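Endoglucanase (Bacillus akibai, PDB 1UWW) hydrolyses internal beta-1,4-glucosidic bonds in cellulose and related beta-glucans, and is represented here by its family 28 carbohydrate-binding module, specific for non-crystalline cellulose. Local coordinates at residues A[124-129]-A[145-150]; A[89-94]-A[105-110]; A[69-74]-A[167-172]. All blocks are in the same frame, centred on the assembly; numbering follows the deposited sequence.

Contact 1: residues A[124-129]-A[145-150]; sequences KTYTIN and YEVKIN. With CA (calcium ion), chain E.
Tyr126 and Ile128 reach across from strand 120-129 to meet Tyr145, Val147 and Ile149 on strand 142-150, closing one side of the beta-sandwich in this jelly-roll module. The two strands belong to opposite sheets, and within the segments their axes come no closer than 8.3 Å. Side chains bridge the gap, with no direct hydrogen bond between the segments.

The aromatic contacts come first. The Tyr126 ring lies over Val147 because chi1 (-173°) sets CG opposite the backbone N. The CA of Val147 sits 4.2 Å from the centroid of the Tyr126 ring, close to its normal, as a CH-pi contact, and Val147 CG2 lies over a ring face 3.9 Å from Tyr126 CE1. The ring of Tyr145 receives a second CH-pi contact: Ile128 CD1 stands 4.0 Å from the Tyr145 centroid, over one face, while Ile128 CG2 reaches toward the phenol end, 3.7 Å from Tyr145 CZ. The two tyrosine side chains cross at about a right angle, and the Tyr126 hydroxyl comes to the edge of the Tyr145 ring. Ile149 extends the apolar layer under the CB of Tyr126.

Charged and polar groups lie round this layer. Glu146 points away from strand 120-129 and chelates a calcium ion through both carboxylate oxygens. Lys124 and Asn150 run side by side; the ammonium forms a salt bridge with Asp153, and Asn150 OD1 accepts a bond from the Asp153 backbone N.

Waters supply the polar links between the segments. One joins Asn129 O to Tyr145 OH. The other accepts from both Lys124 N and Lys124 NZ and donates to Asn150 O, 2.7 Å from that water's oxygen.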
loop_
_atom_site.group_PDB
_atom_site.type_symbol
_atom_site.label_atom_id
_atom_site.label_comp_id
_atom_site.label_asym_id
_atom_site.label_seq_id
_atom_site.Cartn_x
_atom_site.Cartn_y
_atom_site.Cartn_z
ATOM N N LYS A 124 -0.212 -5.129 -3.473
ATOM C CA LYS A 124 0.979 -4.286 -3.475
ATOM C C LYS A 124 0.685 -2.859 -3.930
ATOM O O LYS A 124 0.216 -2.630 -5.031
ATOM C CB LYS A 124 2.068 -4.899 -4.348
ATOM C CG LYS A 124 2.502 -6.257 -3.848
ATOM C CD LYS A 124 2.984 -7.168 -4.973
ATOM C CE LYS A 124 2.364 -8.545 -4.875
ATOM N NZ LYS A 124 1.333 -8.796 -5.897
ATOM N N THR A 125 0.974 -1.906 -3.064
ATOM C CA THR A 125 0.892 -0.497 -3.392
ATOM C C THR A 125 2.022 -0.063 -4.333
ATOM O O THR A 125 3.152 -0.532 -4.159
ATOM C CB THR A 125 1.005 0.217 -2.071
ATOM O OG1 THR A 125 -0.064 -0.234 -1.222
ATOM C CG2 THR A 125 0.832 1.724 -2.234
ATOM N N TYR A 126 1.731 0.792 -5.317
ATOM C CA TYR A 126 2.728 1.415 -6.184
ATOM C C TYR A 126 3.017 2.807 -5.636
ATOM O O TYR A 126 2.137 3.657 -5.585
ATOM C CB TYR A 126 2.239 1.517 -7.645
ATOM C CG TYR A 126 3.306 2.011 -8.589
ATOM C CD1 TYR A 126 3.568 3.364 -8.717
ATOM C CD2 TYR A 126 4.117 1.109 -9.281
ATOM C CE1 TYR A 126 4.560 3.829 -9.540
ATOM C CE2 TYR A 126 5.136 1.560 -10.113
ATOM C CZ TYR A 126 5.342 2.948 -10.240
ATOM O OH TYR A 126 6.333 3.467 -11.045
ATOM N N THR A 127 4.253 3.080 -5.283
ATOM C CA THR A 127 4.609 4.292 -4.568
ATOM C C THR A 127 5.551 5.153 -5.415
ATOM O O THR A 127 6.555 4.646 -5.958
ATOM C CB THR A 127 5.241 3.923 -3.213
ATOM O OG1 THR A 127 4.299 3.195 -2.427
ATOM C CG2 THR A 127 5.630 5.173 -2.409
ATOM N N ILE A 128 5.223 6.436 -5.523
ATOM C CA ILE A 128 6.066 7.435 -6.155
ATOM C C ILE A 128 6.647 8.321 -5.073
ATOM O O ILE A 128 5.907 8.900 -4.284
ATOM C CB ILE A 128 5.216 8.290 -7.104
ATOM C CG1 ILE A 128 4.757 7.407 -8.267
ATOM C CG2 ILE A 128 6.011 9.487 -7.614
ATOM C CD1 ILE A 128 3.872 8.056 -9.217
ATOM N N ASN A 129 7.960 8.433 -5.043
ATOM C CA ASN A 129 8.669 9.165 -3.998
ATOM C C ASN A 129 9.099 10.528 -4.548
ATOM O O ASN A 129 9.946 10.614 -5.444
ATOM C CB ASN A 129 9.869 8.336 -3.541
ATOM C CG ASN A 129 10.497 8.861 -2.286
ATOM O OD1 ASN A 129 10.460 10.067 -2.021
ATOM N ND2 ASN A 129 11.071 7.968 -1.496
ATOM N N TYR A 145 6.059 7.709 -15.170
ATOM C CA TYR A 145 6.107 6.459 -14.420
ATOM C C TYR A 145 5.316 5.386 -15.156
ATOM O O TYR A 145 4.227 5.615 -15.647
ATOM C CB TYR A 145 5.510 6.652 -13.021
ATOM C CG TYR A 145 6.269 7.639 -12.219
ATOM C CD1 TYR A 145 5.980 9.003 -12.316
ATOM C CD2 TYR A 145 7.350 7.254 -11.433
ATOM C CE1 TYR A 145 6.705 9.949 -11.627
ATOM C CE2 TYR A 145 8.100 8.225 -10.743
ATOM C CZ TYR A 145 7.764 9.534 -10.858
ATOM O OH TYR A 145 8.503 10.463 -10.156
ATOM N N GLU A 146 5.895 4.206 -15.229
ATOM C CA GLU A 146 5.249 3.017 -15.766
ATOM C C GLU A 146 4.596 2.270 -14.626
ATOM O O GLU A 146 5.237 1.448 -13.961
ATOM C CB GLU A 146 6.326 2.150 -16.410
ATOM C CG GLU A 146 6.922 2.767 -17.647
ATOM C CD GLU A 146 5.984 2.643 -18.809
ATOM O OE1 GLU A 146 4.900 2.030 -18.627
ATOM O OE2 GLU A 146 6.322 3.134 -19.908
ATOM N N VAL A 147 3.353 2.590 -14.330
ATOM C CA VAL A 147 2.667 1.973 -13.211
ATOM C C VAL A 147 2.282 0.545 -13.607
ATOM O O VAL A 147 1.723 0.333 -14.658
ATOM C CB VAL A 147 1.472 2.801 -12.774
ATOM C CG1 VAL A 147 0.719 2.132 -11.619
ATOM C CG2 VAL A 147 1.957 4.207 -12.395
ATOM N N LYS A 148 2.688 -0.420 -12.792
ATOM C CA LYS A 148 2.432 -1.836 -13.076
ATOM C C LYS A 148 2.032 -2.475 -11.756
ATOM O O LYS A 148 2.828 -2.499 -10.837
ATOM C CB LYS A 148 3.690 -2.491 -13.667
ATOM C CG LYS A 148 3.594 -3.935 -14.038
ATOM C CD LYS A 148 4.864 -4.382 -14.797
ATOM C CE LYS A 148 4.786 -5.786 -15.382
ATOM N NZ LYS A 148 5.606 -5.907 -16.627
ATOM N N ILE A 149 0.764 -2.879 -11.659
ATOM C CA ILE A 149 0.208 -3.399 -10.408
ATOM C C ILE A 149 -0.239 -4.845 -10.636
ATOM O O ILE A 149 -1.013 -5.126 -11.532
ATOM C CB ILE A 149 -0.967 -2.528 -9.905
ATOM C CG1 ILE A 149 -0.463 -1.087 -9.604
ATOM C CG2 ILE A 149 -1.597 -3.123 -8.667
ATOM C CD1 ILE A 149 -1.535 -0.069 -9.433
ATOM N N ASN A 150 0.280 -5.750 -9.808
ATOM C CA ASN A 150 0.036 -7.171 -9.944
ATOM C C ASN A 150 -1.366 -7.519 -9.452
ATOM O O ASN A 150 -1.717 -7.282 -8.299
ATOM C CB ASN A 150 1.092 -7.949 -9.165
ATOM C CG ASN A 150 1.041 -9.446 -9.423
ATOM O OD1 ASN A 150 -0.019 -10.062 -9.379
ATOM N ND2 ASN A 150 2.206 -10.034 -9.716
HETATM CA CA CA E . 3.948 2.465 -20.971
HETATM O O HOH W 1 -0.295 -6.412 -6.163
HETATM O O HOH W 2 10.025 9.895 -8.184
HETATM O O HOH W 3 5.302 3.510 -21.773
HETATM O O HOH W 4 5.309 0.927 -22.463
HETATM O O HOH W 5 2.589 2.575 -23.053
HETATM O O HOH W 6 2.203 1.445 -19.547
#

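Contact 2: residues A[89-94]-A[105-110]; sequences VTFDFY and MNINLV. With CA (calcium ion), chain E.
Val89, Phe91 and Phe93 face Leu109, Ile107 and the selenomethionine Met105 across the core of the beta-sandwich, one row of apolar side chains from each sheet. The packing is closest at the two ends of the row. At one, Leu109 CD2 presses against Val89, 3.7 Å from Val89 CB. At the other, the Met105 chain runs extended as far as SE (chi1 177°, chi2 -176°), which carries SE to 3.7 Å from Phe93 CE2, an oblique Met-aromatic contact. Ile107 works between them with two branches: CD1 lies 4.0 Å from Phe93 CD2, and CG2 meets the edge of the Phe91 ring at CZ. That last touch, 4.1 Å between Phe91 CZ and Ile107 CG2, is the slacker one. Phe170 of the neighbouring strand meets the ring of Phe93 and helps to fill the same layer.

The back of strand 88-97 is different in character. There Asp92 turns away from the core toward a hydrated calcium ion, which Asp92 OD1 binds at 2.3 Å; Glu146 completes the protein ligands of the site. His144 and Asn185 hydrogen-bond to the two oxygens of the Asp92 carboxylate and so help fix its rotation.

No hydrogen bond crosses between the two segments, so here the sheets are held by dispersion and exclusion of water, while polar and ionic chemistry is left to the outer side.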
loop_
_atom_site.group_PDB
_atom_site.type_symbol
_atom_site.label_atom_id
_atom_site.label_comp_id
_atom_site.label_asym_id
_atom_site.label_seq_id
_atom_site.Cartn_x
_atom_site.Cartn_y
_atom_site.Cartn_z
ATOM N N VAL A 89 -2.363 -4.851 -14.094
ATOM C CA VAL A 89 -2.926 -3.644 -14.674
ATOM C C VAL A 89 -1.768 -2.675 -14.788
ATOM O O VAL A 89 -0.989 -2.475 -13.855
ATOM C CB VAL A 89 -4.052 -3.077 -13.807
ATOM C CG1 VAL A 89 -4.471 -1.656 -14.240
ATOM C CG2 VAL A 89 -5.268 -4.004 -13.889
ATOM N N THR A 90 -1.604 -2.134 -15.983
ATOM C CA THR A 90 -0.589 -1.120 -16.258
ATOM C C THR A 90 -1.196 0.152 -16.812
ATOM O O THR A 90 -2.235 0.147 -17.452
ATOM C CB THR A 90 0.454 -1.647 -17.247
ATOM O OG1 THR A 90 -0.137 -1.882 -18.533
ATOM C CG2 THR A 90 1.006 -2.992 -16.787
ATOM N N PHE A 91 -0.539 1.257 -16.525
ATOM C CA PHE A 91 -0.816 2.513 -17.181
ATOM C C PHE A 91 0.421 3.407 -17.130
ATOM O O PHE A 91 1.282 3.249 -16.275
ATOM C CB PHE A 91 -2.067 3.247 -16.618
ATOM C CG PHE A 91 -2.052 3.550 -15.138
ATOM C CD1 PHE A 91 -2.471 2.591 -14.209
ATOM C CD2 PHE A 91 -1.739 4.824 -14.683
ATOM C CE1 PHE A 91 -2.534 2.904 -12.841
ATOM C CE2 PHE A 91 -1.803 5.130 -13.340
ATOM C CZ PHE A 91 -2.179 4.150 -12.432
ATOM N N ASP A 92 0.473 4.333 -18.081
ATOM C CA ASP A 92 1.439 5.434 -18.020
ATOM C C ASP A 92 0.881 6.538 -17.139
ATOM O O ASP A 92 -0.259 6.948 -17.302
ATOM C CB ASP A 92 1.719 5.984 -19.426
ATOM C CG ASP A 92 2.365 4.973 -20.300
ATOM O OD1 ASP A 92 3.452 4.450 -19.960
ATOM O OD2 ASP A 92 1.797 4.583 -21.348
ATOM N N PHE A 93 1.670 6.962 -16.177
ATOM C CA PHE A 93 1.270 8.018 -15.252
ATOM C C PHE A 93 2.296 9.111 -15.345
ATOM O O PHE A 93 3.482 8.858 -15.247
ATOM C CB PHE A 93 1.224 7.495 -13.831
ATOM C CG PHE A 93 0.639 8.471 -12.842
ATOM C CD1 PHE A 93 -0.579 9.098 -13.046
ATOM C CD2 PHE A 93 1.334 8.772 -11.681
ATOM C CE1 PHE A 93 -1.091 10.019 -12.096
ATOM C CE2 PHE A 93 0.811 9.674 -10.732
ATOM C CZ PHE A 93 -0.376 10.295 -10.939
ATOM N N TYR A 94 1.852 10.333 -15.553
ATOM C CA TYR A 94 2.762 11.458 -15.681
ATOM C C TYR A 94 2.381 12.529 -14.682
ATOM O O TYR A 94 1.200 12.744 -14.388
ATOM C CB TYR A 94 2.713 12.084 -17.064
ATOM C CG TYR A 94 2.873 11.129 -18.229
ATOM C CD1 TYR A 94 1.791 10.462 -18.759
ATOM C CD2 TYR A 94 4.098 10.932 -18.813
ATOM C CE1 TYR A 94 1.936 9.606 -19.831
ATOM C CE2 TYR A 94 4.258 10.077 -19.893
ATOM C CZ TYR A 94 3.168 9.449 -20.387
ATOM O OH TYR A 94 3.277 8.604 -21.486
HETATM N N MSE A 105 3.452 9.556 -2.957
HETATM C CA MSE A 105 2.080 9.283 -3.371
HETATM C C MSE A 105 1.950 7.762 -3.494
HETATM O O MSE A 105 2.798 7.158 -4.156
HETATM C CB MSE A 105 1.824 9.915 -4.726
HETATM C CG MSE A 105 0.441 9.647 -5.316
HETATM SE SE MSE A 105 0.206 10.375 -7.109
HETATM C CE MSE A 105 -0.132 11.858 -6.549
ATOM N N ASN A 106 0.907 7.177 -2.902
ATOM C CA ASN A 106 0.617 5.751 -2.955
ATOM C C ASN A 106 -0.548 5.523 -3.888
ATOM O O ASN A 106 -1.658 6.037 -3.629
ATOM C CB ASN A 106 0.257 5.200 -1.572
ATOM C CG ASN A 106 1.463 4.946 -0.676
ATOM O OD1 ASN A 106 1.298 4.743 0.557
ATOM N ND2 ASN A 106 2.631 4.919 -1.246
ATOM N N ILE A 107 -0.335 4.721 -4.923
ATOM C CA ILE A 107 -1.376 4.365 -5.880
ATOM C C ILE A 107 -1.893 2.957 -5.555
ATOM O O ILE A 107 -1.097 1.997 -5.491
ATOM C CB ILE A 107 -0.830 4.434 -7.326
ATOM C CG1 ILE A 107 -0.337 5.859 -7.607
ATOM C CG2 ILE A 107 -1.907 4.018 -8.298
ATOM C CD1 ILE A 107 0.255 6.023 -8.966
ATOM N N ASN A 108 -3.199 2.823 -5.326
ATOM C CA ASN A 108 -3.835 1.544 -5.070
ATOM C C ASN A 108 -4.915 1.251 -6.069
ATOM O O ASN A 108 -5.499 2.130 -6.680
ATOM C CB ASN A 108 -4.426 1.516 -3.655
ATOM C CG ASN A 108 -3.354 1.371 -2.565
ATOM O OD1 ASN A 108 -3.069 2.326 -1.875
ATOM N ND2 ASN A 108 -2.695 0.190 -2.504
ATOM N N LEU A 109 -5.143 -0.033 -6.282
ATOM C CA LEU A 109 -6.087 -0.520 -7.273
ATOM C C LEU A 109 -7.102 -1.415 -6.576
ATOM O O LEU A 109 -6.733 -2.366 -5.884
ATOM C CB LEU A 109 -5.319 -1.311 -8.318
ATOM C CG LEU A 109 -6.104 -2.012 -9.416
ATOM C CD1 LEU A 109 -6.790 -1.033 -10.324
ATOM C CD2 LEU A 109 -5.170 -2.918 -10.262
ATOM N N VAL A 110 -8.374 -1.126 -6.793
ATOM C CA VAL A 110 -9.496 -1.797 -6.150
ATOM C C VAL A 110 -10.495 -2.204 -7.214
ATOM O O VAL A 110 -10.699 -1.494 -8.204
ATOM C CB VAL A 110 -10.185 -0.879 -5.113
ATOM C CG1 VAL A 110 -11.443 -1.523 -4.511
ATOM C CG2 VAL A 110 -9.198 -0.496 -4.036
HETATM CA CA CA E . 3.948 2.465 -20.971
HETATM O O HOH W 5 2.589 2.575 -23.053
HETATM O O HOH W 3 5.302 3.510 -21.773
HETATM O O HOH W 4 5.309 0.927 -22.463
HETATM O O HOH W 6 2.203 1.445 -19.547
#

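Contact 3: residues A[69-74]-A[167-172]; sequences ATAPRL and MIIFAD
Leu74 and Ile168 exchange two backbone hydrogen bonds, tying strand 73-77 to strand 165-173 as antiparallel neighbours. Leu74 N donates to Ile168 O over 2.9 Å, and Ile168 N returns the bond to Leu74 O. Arg73 and Ile169 form the next, non-hydrogen-bonded pair. Beyond it, Phe170 N donates to Pro72 O at 2.9 Å, a straight bond running nearly along the C=O axis. Pro72 has no N-H to answer with, and Phe170 O is instead taken up by the hydroxyl of Tyr59, while Ala71 CB comes within 3.3 Å of this same Phe170 O.

Phe170 can be followed outward. Its CB lies 4.2 Å from Pro72 CD, beside the proline ring. CG stands anti to the carbonyl carbon (chi1 -62°), which carries the ring toward Leu74, back along its own strand. CD1 then comes 3.6 Å from Pro72 O, with that oxygen in the ring plane at its edge, so one carbonyl meets both the amide and the ring of the same residue. CE1, farther out, touches Leu74 CD1 at 4.0 Å, again at the ring edge. The ring also packs edge-to-face with Trp55 of the opposing sheet.

On the other face of the sheet the extended Arg73 chain lies alongside Ile169; Arg73 CG is 3.9 Å from Ile169 CG1, and Ile169 CD1 sits over one face of the guanidinium. At the loop end, two waters link Thr70 OG1 to Asp172, one through its backbone N and one through OD2, an oxygen that also forms a salt bridge with Lys63.

Strand 73-77 thus lies between 30-32 and 165-173, with residues far apart in sequence paired antiparallel in one sheet of the module's jelly-roll sandwich.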
loop_
_atom_site.group_PDB
_atom_site.type_symbol
_atom_site.label_atom_id
_atom_site.label_comp_id
_atom_site.label_asym_id
_atom_site.label_seq_id
_atom_site.Cartn_x
_atom_site.Cartn_y
_atom_site.Cartn_z
ATOM N N ALA A 69 -8.971 10.306 2.508
ATOM C CA ALA A 69 -9.947 11.387 2.355
ATOM C C ALA A 69 -9.611 12.402 1.251
ATOM O O ALA A 69 -10.520 12.861 0.593
ATOM C CB ALA A 69 -10.165 12.102 3.666
ATOM N N THR A 70 -8.339 12.761 1.097
ATOM C CA THR A 70 -7.922 13.764 0.116
ATOM C C THR A 70 -7.499 13.173 -1.235
ATOM O O THR A 70 -7.064 13.915 -2.114
ATOM C CB THR A 70 -6.734 14.557 0.641
ATOM O OG1 THR A 70 -5.632 13.685 0.837
ATOM C CG2 THR A 70 -7.020 15.183 2.022
ATOM N N ALA A 71 -7.609 11.850 -1.390
ATOM C CA ALA A 71 -7.070 11.169 -2.573
ATOM C C ALA A 71 -7.988 11.296 -3.752
ATOM O O ALA A 71 -9.158 10.915 -3.646
ATOM C CB ALA A 71 -6.882 9.712 -2.272
ATOM N N PRO A 72 -7.479 11.735 -4.908
ATOM C CA PRO A 72 -8.210 11.471 -6.152
ATOM C C PRO A 72 -8.526 9.976 -6.286
ATOM O O PRO A 72 -7.648 9.137 -6.032
ATOM C CB PRO A 72 -7.235 11.904 -7.247
ATOM C CG PRO A 72 -6.330 12.939 -6.582
ATOM C CD PRO A 72 -6.227 12.464 -5.136
ATOM N N ARG A 73 -9.725 9.658 -6.726
ATOM C CA ARG A 73 -10.173 8.291 -6.901
ATOM C C ARG A 73 -10.889 8.211 -8.229
ATOM O O ARG A 73 -12.021 8.637 -8.375
ATOM C CB ARG A 73 -11.115 7.872 -5.787
ATOM C CG ARG A 73 -10.588 7.727 -4.407
ATOM C CD ARG A 73 -11.490 6.827 -3.575
ATOM N NE ARG A 73 -11.430 7.043 -2.142
ATOM C CZ ARG A 73 -11.894 6.149 -1.260
ATOM N NH1 ARG A 73 -12.458 5.022 -1.688
ATOM N NH2 ARG A 73 -11.799 6.388 0.036
ATOM N N LEU A 74 -10.209 7.644 -9.206
ATOM C CA LEU A 74 -10.813 7.374 -10.512
ATOM C C LEU A 74 -11.642 6.108 -10.441
ATOM O O LEU A 74 -11.362 5.224 -9.644
ATOM C CB LEU A 74 -9.752 7.171 -11.579
ATOM C CG LEU A 74 -8.904 8.363 -11.948
ATOM C CD1 LEU A 74 -7.861 7.945 -12.976
ATOM C CD2 LEU A 74 -9.758 9.446 -12.564
HETATM N N MSE A 167 -11.500 0.978 -9.457
HETATM C CA MSE A 167 -10.957 2.332 -9.049
HETATM C C MSE A 167 -9.467 2.335 -8.786
HETATM O O MSE A 167 -8.843 1.309 -8.399
HETATM C CB MSE A 167 -11.644 2.924 -7.763
HETATM C CG MSE A 167 -13.275 2.826 -7.841
HETATM SE SE MSE A 167 -14.248 2.825 -6.168
HETATM C CE MSE A 167 -12.935 3.847 -5.225
ATOM N N ILE A 168 -8.936 3.521 -8.980
ATOM C CA ILE A 168 -7.518 3.803 -8.809
ATOM C C ILE A 168 -7.463 4.958 -7.841
ATOM O O ILE A 168 -8.026 6.035 -8.125
ATOM C CB ILE A 168 -6.796 4.138 -10.140
ATOM C CG1 ILE A 168 -7.021 3.012 -11.155
ATOM C CG2 ILE A 168 -5.335 4.317 -9.885
ATOM C CD1 ILE A 168 -6.456 3.296 -12.500
ATOM N N ILE A 169 -6.799 4.750 -6.716
ATOM C CA ILE A 169 -6.723 5.712 -5.623
ATOM C C ILE A 169 -5.335 6.279 -5.581
ATOM O O ILE A 169 -4.358 5.527 -5.562
ATOM C CB ILE A 169 -7.070 5.013 -4.296
ATOM C CG1 ILE A 169 -8.495 4.445 -4.350
ATOM C CG2 ILE A 169 -6.962 6.031 -3.145
ATOM C CD1 ILE A 169 -8.867 3.536 -3.222
ATOM N N PHE A 170 -5.215 7.603 -5.549
ATOM C CA PHE A 170 -3.935 8.318 -5.578
ATOM C C PHE A 170 -3.756 9.011 -4.237
ATOM O O PHE A 170 -4.181 10.170 -4.059
ATOM C CB PHE A 170 -3.902 9.326 -6.720
ATOM C CG PHE A 170 -4.024 8.709 -8.081
ATOM C CD1 PHE A 170 -5.255 8.423 -8.615
ATOM C CD2 PHE A 170 -2.899 8.416 -8.843
ATOM C CE1 PHE A 170 -5.398 7.898 -9.887
ATOM C CE2 PHE A 170 -3.028 7.871 -10.116
ATOM C CZ PHE A 170 -4.276 7.613 -10.630
ATOM N N ALA A 171 -3.165 8.339 -3.265
ATOM C CA ALA A 171 -3.160 8.823 -1.877
ATOM C C ALA A 171 -1.888 9.574 -1.502
ATOM O O ALA A 171 -0.787 9.213 -1.881
ATOM C CB ALA A 171 -3.349 7.658 -0.939
ATOM N N ASP A 172 -2.066 10.624 -0.714
ATOM C CA ASP A 172 -0.994 11.444 -0.174
ATOM C C ASP A 172 -0.229 10.701 0.907
ATOM O O ASP A 172 -0.832 10.110 1.807
ATOM C CB ASP A 172 -1.647 12.691 0.427
ATOM C CG ASP A 172 -0.670 13.763 0.836
ATOM O OD1 ASP A 172 0.506 13.757 0.460
ATOM O OD2 ASP A 172 -1.108 14.680 1.582
HETATM O O HOH W 7 -4.790 11.028 0.248
HETATM O O HOH W 8 -3.739 14.774 2.424
#

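Contacts 1 and 2 span the sandwich between its two antiparallel sheets; contact 3 lies within one of them. Strands 73-77, 165-173, 104-111 and 120-129 are successive neighbours in that sheet, while 88-97 and 142-150 pair in the other. Along the chain contact 2 closes before contact 1 opens, and both are nested inside the long loop closed by contact 3. Centres of contacts 1 and 2 are about 6 Å apart, those of 2 and 3 about 10 Å. Contact 2 touches both others, whereas 1 and 3 stay about 6 Å apart at their nearest atoms, so contact 2 connects them through the core; the calcium ties 88-97 to 142-150 on the outer side.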